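Local coordinates for protein MIP07328p (PDB 6FKK) that acts as a semaphorin guidance cue that probably repels growing axons by binding receptors through its extracellular sema domain, at residues N152-Y163 against D196-V207. Sequence-based numbering, arbitrary orientation.
Sequences NSTYAFADGHLY and DFVGAIERNGYV. With NAG (2-acetamido-2-deoxy-beta-D-glucopyranose), chain E.
V207 sets its CG2 methyl on the ring of Y163. The methyl sits 3.8 Å from the ring centroid, almost on the ring normal, a CH-pi contact over one face. CG2 lies anti to the carbonyl carbon of V207, and CG1 (chi1 178°) is turned to CB of Y163. A158 CB also touches V207 CG2, at 4.1 Å. Next to this cluster A156 and A200 meet methyl to methyl, CB to CB 3.7 Å. A200 CB also lies against the carbonyl O of Y155. Further along, T154 lies over the glycine backbone: its CG2 is 3.5 Å from G199 C, and its OG1 faces G199 CA. V198 and G199 form a classic beta bulge opposite F210.

Two beta hairpins are packed here, each closed by a type I' turn, A158 to H161 and R203 to Y206. Strands 154-158 and 196-203 run nearly parallel, 11° apart, with axes 5.5 Å apart at closest. They belong to separate sheets of the sema domain, a beta-propeller, and the contact between them is mostly made by side chains.

One backbone hydrogen bond joins the segments near their N-terminal ends. F197 N donates to N152 O at 2.7 Å. The same oxygen lies at the edge of the F197 ring. N152 carries an N-linked NAG on ND2, and the D196 carboxylate lies near the sugar's acetamido oxygen.

At the turn end, E202 reaches out with CG anti to the backbone N (chi1 175°) and lays its carboxylate against A158 CB. E202 OE2 is 3.6 Å from D159 OD1, though the D159 side chain is poorly ordered. K234 forms salt bridges with both acids and probably offsets their repulsion.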
ATOM      1  N   ASN A 152       0.863  -2.771  11.695  1.00 93.03           N
ATOM      2  CA  ASN A 152      -0.466  -2.187  11.812  1.00 61.65           C
ATOM      3  C   ASN A 152      -0.475  -0.679  11.595  1.00 57.99           C
ATOM      4  O   ASN A 152      -1.558  -0.087  11.534  1.00 65.49           O
ATOM      5  CB  ASN A 152      -1.063  -2.497  13.195  1.00 68.68           C
ATOM      6  CG  ASN A 152      -0.272  -1.858  14.323  1.00100.22           C
ATOM      7  OD1 ASN A 152       0.915  -1.571  14.162  1.00104.29           O
ATOM      8  ND2 ASN A 152      -0.913  -1.623  15.468  1.00109.06           N
ATOM      9  N   SER A 153       0.694  -0.049  11.472  1.00 56.33           N
ATOM     10  CA  SER A 153       0.808   1.403  11.464  1.00 48.22           C
ATOM     11  C   SER A 153       1.681   1.862  10.303  1.00 44.38           C
ATOM     12  O   SER A 153       2.543   1.121   9.821  1.00 67.22           O
ATOM     13  CB  SER A 153       1.390   1.915  12.791  1.00 55.56           C
ATOM     14  OG  SER A 153       2.676   1.372  13.033  1.00 81.73           O
ATOM     15  N   THR A 154       1.454   3.102   9.867  1.00 46.49           N
ATOM     16  CA  THR A 154       2.153   3.675   8.723  1.00 47.87           C
ATOM     17  C   THR A 154       2.458   5.143   9.006  1.00 50.40           C
ATOM     18  O   THR A 154       2.087   5.687  10.051  1.00 50.54           O
ATOM     19  CB  THR A 154       1.328   3.526   7.439  1.00 49.55           C
ATOM     20  OG1 THR A 154       2.134   3.876   6.307  1.00 64.27           O
ATOM     21  CG2 THR A 154       0.105   4.433   7.484  1.00 34.43           C
ATOM     22  N   TYR A 155       3.138   5.790   8.062  1.00 37.93           N
ATOM     23  CA  TYR A 155       3.513   7.189   8.217  1.00 45.26           C
ATOM     24  C   TYR A 155       3.757   7.788   6.840  1.00 47.95           C
ATOM     25  O   TYR A 155       3.766   7.088   5.825  1.00 53.01           O
ATOM     26  CB  TYR A 155       4.755   7.343   9.100  1.00 48.85           C
ATOM     27  CG  TYR A 155       6.037   6.887   8.436  1.00 52.04           C
ATOM     28  CD1 TYR A 155       6.398   5.547   8.425  1.00 43.19           C
ATOM     29  CD2 TYR A 155       6.886   7.798   7.818  1.00 59.78           C
ATOM     30  CE1 TYR A 155       7.567   5.126   7.817  1.00 48.81           C
ATOM     31  CE2 TYR A 155       8.057   7.386   7.208  1.00 54.06           C
ATOM     32  CZ  TYR A 155       8.393   6.050   7.210  1.00 55.52           C
ATOM     33  OH  TYR A 155       9.559   5.635   6.603  1.00 67.38           O
ATOM     34  N   ALA A 156       3.975   9.103   6.825  1.00 39.33           N
ATOM     35  CA  ALA A 156       4.276   9.820   5.592  1.00 44.80           C
ATOM     36  C   ALA A 156       4.899  11.162   5.949  1.00 56.98           C
ATOM     37  O   ALA A 156       4.331  11.916   6.745  1.00 60.32           O
ATOM     38  CB  ALA A 156       3.016  10.022   4.745  1.00 37.58           C
ATOM     39  N   PHE A 157       6.059  11.452   5.362  1.00 49.27           N
ATOM     40  CA  PHE A 157       6.777  12.701   5.599  1.00 47.82           C
ATOM     41  C   PHE A 157       6.445  13.666   4.465  1.00 52.99           C
ATOM     42  O   PHE A 157       6.918  13.495   3.337  1.00 69.26           O
ATOM     43  CB  PHE A 157       8.280  12.449   5.693  1.00 57.35           C
ATOM     44  CG  PHE A 157       9.057  13.601   6.268  1.00 61.63           C
ATOM     45  CD1 PHE A 157       9.160  13.768   7.638  1.00 68.74           C
ATOM     46  CD2 PHE A 157       9.692  14.510   5.438  1.00 72.86           C
ATOM     47  CE1 PHE A 157       9.877  14.823   8.172  1.00 83.28           C
ATOM     48  CE2 PHE A 157      10.413  15.567   5.964  1.00 80.38           C
ATOM     49  CZ  PHE A 157      10.504  15.723   7.333  1.00 83.01           C
ATOM     50  N   ALA A 158       5.638  14.683   4.768  1.00 57.27           N
ATOM     51  CA  ALA A 158       5.135  15.613   3.765  1.00 58.72           C
ATOM     52  C   ALA A 158       5.429  17.046   4.186  1.00 71.83           C
ATOM     53  O   ALA A 158       5.063  17.459   5.291  1.00 71.33           O
ATOM     54  CB  ALA A 158       3.630  15.426   3.551  1.00 62.66           C
ATOM     55  N   ASP A 159       6.083  17.795   3.294  1.00 71.85           N
ATOM     56  CA  ASP A 159       6.377  19.216   3.497  1.00 77.16           C
ATOM     57  C   ASP A 159       7.087  19.463   4.827  1.00 73.61           C
ATOM     58  O   ASP A 159       6.789  20.418   5.549  1.00 80.15           O
ATOM     59  CB  ASP A 159       5.110  20.062   3.391  1.00 99.21           C
ATOM     60  CG  ASP A 159       4.675  20.280   1.954  1.00124.10           C
ATOM     61  OD1 ASP A 159       5.274  19.662   1.049  1.00131.92           O
ATOM     62  OD2 ASP A 159       3.740  21.077   1.734  1.00128.07           O
ATOM     63  N   GLY A 160       8.037  18.586   5.154  1.00 67.82           N
ATOM     64  CA  GLY A 160       8.882  18.753   6.316  1.00 64.18           C
ATOM     65  C   GLY A 160       8.301  18.294   7.637  1.00 64.03           C
ATOM     66  O   GLY A 160       8.929  18.523   8.678  1.00 80.34           O
ATOM     67  N   HIS A 161       7.133  17.658   7.639  1.00 78.94           N
ATOM     68  CA  HIS A 161       6.516  17.178   8.866  1.00 69.29           C
ATOM     69  C   HIS A 161       6.185  15.699   8.731  1.00 69.05           C
ATOM     70  O   HIS A 161       5.994  15.180   7.629  1.00 55.04           O
ATOM     71  CB  HIS A 161       5.250  17.973   9.216  1.00 50.21           C
ATOM     72  CG  HIS A 161       5.519  19.397   9.589  1.00 65.37           C
ATOM     73  ND1 HIS A 161       5.765  19.793  10.885  1.00 87.37           N
ATOM     74  CD2 HIS A 161       5.585  20.519   8.834  1.00 78.18           C
ATOM     75  CE1 HIS A 161       5.969  21.099  10.914  1.00 91.77           C
ATOM     76  NE2 HIS A 161       5.866  21.563   9.682  1.00 89.50           N
ATOM     77  N   LEU A 162       6.117  15.024   9.876  1.00 64.13           N
ATOM     78  CA  LEU A 162       5.841  13.594   9.933  1.00 55.78           C
ATOM     79  C   LEU A 162       4.372  13.380  10.278  1.00 54.33           C
ATOM     80  O   LEU A 162       3.919  13.776  11.357  1.00 71.52           O
ATOM     81  CB  LEU A 162       6.741  12.909  10.962  1.00 68.33           C
ATOM     82  CG  LEU A 162       6.530  11.405  11.153  1.00 47.63           C
ATOM     83  CD1 LEU A 162       6.760  10.669   9.849  1.00 51.03           C
ATOM     84  CD2 LEU A 162       7.449  10.873  12.240  1.00 49.80           C
ATOM     85  N   TYR A 163       3.635  12.756   9.362  1.00 56.45           N
ATOM     86  CA  TYR A 163       2.222  12.436   9.562  1.00 49.75           C
ATOM     87  C   TYR A 163       2.132  10.961   9.936  1.00 53.83           C
ATOM     88  O   TYR A 163       2.198  10.084   9.070  1.00 55.32           O
ATOM     89  CB  TYR A 163       1.408  12.764   8.314  1.00 40.04           C
ATOM     90  CG  TYR A 163       1.258  14.248   8.074  1.00 49.91           C
ATOM     91  CD1 TYR A 163       2.293  14.988   7.518  1.00 57.22           C
ATOM     92  CD2 TYR A 163       0.087  14.913   8.411  1.00 53.64           C
ATOM     93  CE1 TYR A 163       2.168  16.347   7.304  1.00 57.84           C
ATOM     94  CE2 TYR A 163      -0.050  16.273   8.198  1.00 63.39           C
ATOM     95  CZ  TYR A 163       0.995  16.984   7.646  1.00 55.85           C
ATOM     96  OH  TYR A 163       0.871  18.337   7.433  1.00 54.97           O
ATOM     97  N   ASP A 196      -6.430  -0.720  11.660  1.00 49.99           N
ATOM     98  CA  ASP A 196      -5.147  -1.273  11.238  1.00 36.34           C
ATOM     99  C   ASP A 196      -4.752  -0.551   9.958  1.00 34.42           C
ATOM    100  O   ASP A 196      -5.380  -0.746   8.912  1.00 46.70           O
ATOM    101  CB  ASP A 196      -5.229  -2.785  11.019  1.00 53.93           C
ATOM    102  CG  ASP A 196      -5.476  -3.554  12.305  1.00 76.42           C
ATOM    103  OD1 ASP A 196      -5.594  -2.922  13.375  1.00 93.94           O
ATOM    104  OD2 ASP A 196      -5.554  -4.800  12.244  1.00 84.65           O
ATOM    105  N   PHE A 197      -3.725   0.290  10.041  1.00 49.12           N
ATOM    106  CA  PHE A 197      -3.336   1.125   8.915  1.00 37.06           C
ATOM    107  C   PHE A 197      -2.472   0.347   7.931  1.00 42.85           C
ATOM    108  O   PHE A 197      -1.675  -0.515   8.314  1.00 55.88           O
ATOM    109  CB  PHE A 197      -2.591   2.366   9.403  1.00 34.18           C
ATOM    110  CG  PHE A 197      -3.398   3.232  10.326  1.00 44.72           C
ATOM    111  CD1 PHE A 197      -4.225   4.221   9.821  1.00 43.79           C
ATOM    112  CD2 PHE A 197      -3.336   3.054  11.698  1.00 45.40           C
ATOM    113  CE1 PHE A 197      -4.973   5.019  10.665  1.00 50.21           C
ATOM    114  CE2 PHE A 197      -4.082   3.849  12.549  1.00 52.10           C
ATOM    115  CZ  PHE A 197      -4.901   4.832  12.032  1.00 50.98           C
ATOM    116  N   VAL A 198      -2.639   0.661   6.647  1.00 50.06           N
ATOM    117  CA  VAL A 198      -1.916  -0.021   5.579  1.00 42.10           C
ATOM    118  C   VAL A 198      -1.109   0.925   4.704  1.00 46.50           C
ATOM    119  O   VAL A 198      -0.324   0.447   3.871  1.00 54.18           O
ATOM    120  CB  VAL A 198      -2.867  -0.861   4.696  1.00 45.91           C
ATOM    121  CG1 VAL A 198      -3.728  -1.784   5.549  1.00 41.93           C
ATOM    122  CG2 VAL A 198      -3.726   0.043   3.828  1.00 53.86           C
ATOM    123  N   GLY A 199      -1.267   2.239   4.849  1.00 37.17           N
ATOM    124  CA  GLY A 199      -0.491   3.160   4.038  1.00 33.14           C
ATOM    125  C   GLY A 199      -0.889   4.615   4.159  1.00 41.58           C
ATOM    126  O   GLY A 199      -1.982   4.939   4.634  1.00 41.14           O
ATOM    127  N   ALA A 200       0.001   5.507   3.724  1.00 44.06           N
ATOM    128  CA  ALA A 200      -0.243   6.941   3.754  1.00 39.50           C
ATOM    129  C   ALA A 200       0.394   7.572   2.527  1.00 41.66           C
ATOM    130  O   ALA A 200       1.572   7.332   2.247  1.00 62.15           O
ATOM    131  CB  ALA A 200       0.314   7.574   5.034  1.00 40.04           C
ATOM    132  N   ILE A 201      -0.382   8.370   1.794  1.00 42.68           N
ATOM    133  CA  ILE A 201       0.077   9.002   0.563  1.00 32.89           C
ATOM    134  C   ILE A 201      -0.180  10.499   0.649  1.00 47.68           C
ATOM    135  O   ILE A 201      -1.273  10.925   1.041  1.00 65.42           O
ATOM    136  CB  ILE A 201      -0.619   8.421  -0.682  1.00 51.89           C
ATOM    137  CG1 ILE A 201      -0.594   6.889  -0.670  1.00 55.51           C
ATOM    138  CG2 ILE A 201       0.053   8.945  -1.934  1.00 48.06           C
ATOM    139  CD1 ILE A 201       0.768   6.294  -0.946  1.00 74.92           C
ATOM    140  N   GLU A 202       0.819  11.292   0.272  1.00 49.35           N
ATOM    141  CA  GLU A 202       0.669  12.735   0.147  1.00 38.94           C
ATOM    142  C   GLU A 202       0.164  13.078  -1.250  1.00 45.99           C
ATOM    143  O   GLU A 202       0.621  12.502  -2.242  1.00 51.06           O
ATOM    144  CB  GLU A 202       2.005  13.435   0.411  1.00 37.67           C
ATOM    145  CG  GLU A 202       1.988  14.943   0.200  1.00 61.52           C
ATOM    146  CD  GLU A 202       3.382  15.531   0.077  1.00 69.20           C
ATOM    147  OE1 GLU A 202       4.361  14.755   0.095  1.00 74.78           O
ATOM    148  OE2 GLU A 202       3.500  16.770  -0.040  1.00 77.52           O
ATOM    149  N   ARG A 203      -0.779  14.016  -1.325  1.00 44.88           N
ATOM    150  CA  ARG A 203      -1.366  14.377  -2.616  1.00 44.36           C
ATOM    151  C   ARG A 203      -2.077  15.717  -2.509  1.00 52.10           C
ATOM    152  O   ARG A 203      -2.999  15.864  -1.699  1.00 40.92           O
ATOM    153  CB  ARG A 203      -2.339  13.296  -3.085  1.00 37.98           C
ATOM    154  CG  ARG A 203      -3.033  13.604  -4.402  1.00 44.08           C
ATOM    155  CD  ARG A 203      -2.110  13.386  -5.588  1.00 35.95           C
ATOM    156  NE  ARG A 203      -2.829  13.492  -6.854  1.00 47.80           N
ATOM    157  CZ  ARG A 203      -2.342  13.095  -8.024  1.00 54.17           C
ATOM    158  NH1 ARG A 203      -1.131  12.558  -8.091  1.00 46.16           N
ATOM    159  NH2 ARG A 203      -3.067  13.230  -9.126  1.00 60.90           N
ATOM    160  N   ASN A 204      -1.642  16.684  -3.323  1.00 57.33           N
ATOM    161  CA  ASN A 204      -2.384  17.920  -3.589  1.00 61.60           C
ATOM    162  C   ASN A 204      -2.744  18.667  -2.304  1.00 74.20           C
ATOM    163  O   ASN A 204      -3.883  19.095  -2.103  1.00 88.74           O
ATOM    164  CB  ASN A 204      -3.640  17.630  -4.416  1.00 68.19           C
ATOM    165  CG  ASN A 204      -3.319  17.199  -5.833  1.00 91.00           C
ATOM    166  OD1 ASN A 204      -2.271  17.546  -6.377  1.00107.26           O
ATOM    167  ND2 ASN A 204      -4.227  16.445  -6.443  1.00 90.45           N
ATOM    168  N   GLY A 205      -1.757  18.834  -1.433  1.00 40.09           N
ATOM    169  CA  GLY A 205      -1.986  19.538  -0.192  1.00 63.16           C
ATOM    170  C   GLY A 205      -2.679  18.733   0.883  1.00 57.43           C
ATOM    171  O   GLY A 205      -2.878  19.250   1.989  1.00 48.38           O
ATOM    172  N   TYR A 206      -3.059  17.492   0.596  1.00 51.85           N
ATOM    173  CA  TYR A 206      -3.632  16.588   1.581  1.00 42.38           C
ATOM    174  C   TYR A 206      -2.633  15.489   1.922  1.00 44.05           C
ATOM    175  O   TYR A 206      -1.633  15.278   1.227  1.00 36.43           O
ATOM    176  CB  TYR A 206      -4.933  15.953   1.068  1.00 45.63           C
ATOM    177  CG  TYR A 206      -6.007  16.934   0.660  1.00 54.89           C
ATOM    178  CD1 TYR A 206      -6.833  17.521   1.608  1.00 43.87           C
ATOM    179  CD2 TYR A 206      -6.208  17.255  -0.677  1.00 36.35           C
ATOM    180  CE1 TYR A 206      -7.822  18.414   1.238  1.00 65.82           C
ATOM    181  CE2 TYR A 206      -7.195  18.150  -1.057  1.00 51.08           C
ATOM    182  CZ  TYR A 206      -7.998  18.726  -0.095  1.00 61.74           C
ATOM    183  OH  TYR A 206      -8.982  19.615  -0.461  1.00 62.50           O
ATOM    184  N   VAL A 207      -2.919  14.788   3.014  1.00 47.84           N
ATOM    185  CA  VAL A 207      -2.268  13.528   3.343  1.00 46.65           C
ATOM    186  C   VAL A 207      -3.366  12.488   3.489  1.00 39.43           C
ATOM    187  O   VAL A 207      -4.255  12.632   4.337  1.00 54.14           O
ATOM    188  CB  VAL A 207      -1.419  13.621   4.620  1.00 36.10           C
ATOM    189  CG1 VAL A 207      -0.816  12.266   4.945  1.00 35.63           C
ATOM    190  CG2 VAL A 207      -0.324  14.658   4.451  1.00 38.38           C
TER
HETATM  191  C1  NAG E1014      -2.288  -1.914  15.785  1.00111.58           C
HETATM  192  C2  NAG E1014      -2.278  -2.842  17.016  1.00130.58           C
HETATM  193  C3  NAG E1014      -3.679  -2.995  17.612  1.00130.63           C
HETATM  194  C4  NAG E1014      -4.323  -1.636  17.846  1.00144.43           C
HETATM  195  C5  NAG E1014      -4.316  -0.846  16.547  1.00141.57           C
HETATM  196  C6  NAG E1014      -4.907   0.538  16.692  1.00158.52           C
HETATM  197  C7  NAG E1014      -2.273  -5.020  15.845  1.00144.20           C
HETATM  198  C8  NAG E1014      -1.529  -6.306  15.649  1.00135.37           C
HETATM  199  N2  NAG E1014      -1.712  -4.143  16.691  1.00144.18           N
HETATM  200  O3  NAG E1014      -3.585  -3.702  18.843  1.00119.74           O
HETATM  201  O4  NAG E1014      -5.663  -1.800  18.295  1.00155.49           O
HETATM  202  O5  NAG E1014      -2.961  -0.682  16.105  1.00114.25           O
HETATM  203  O6  NAG E1014      -5.998   0.543  17.601  1.00165.56           O
HETATM  204  O7  NAG E1014      -3.330  -4.788  15.262  1.00150.69           O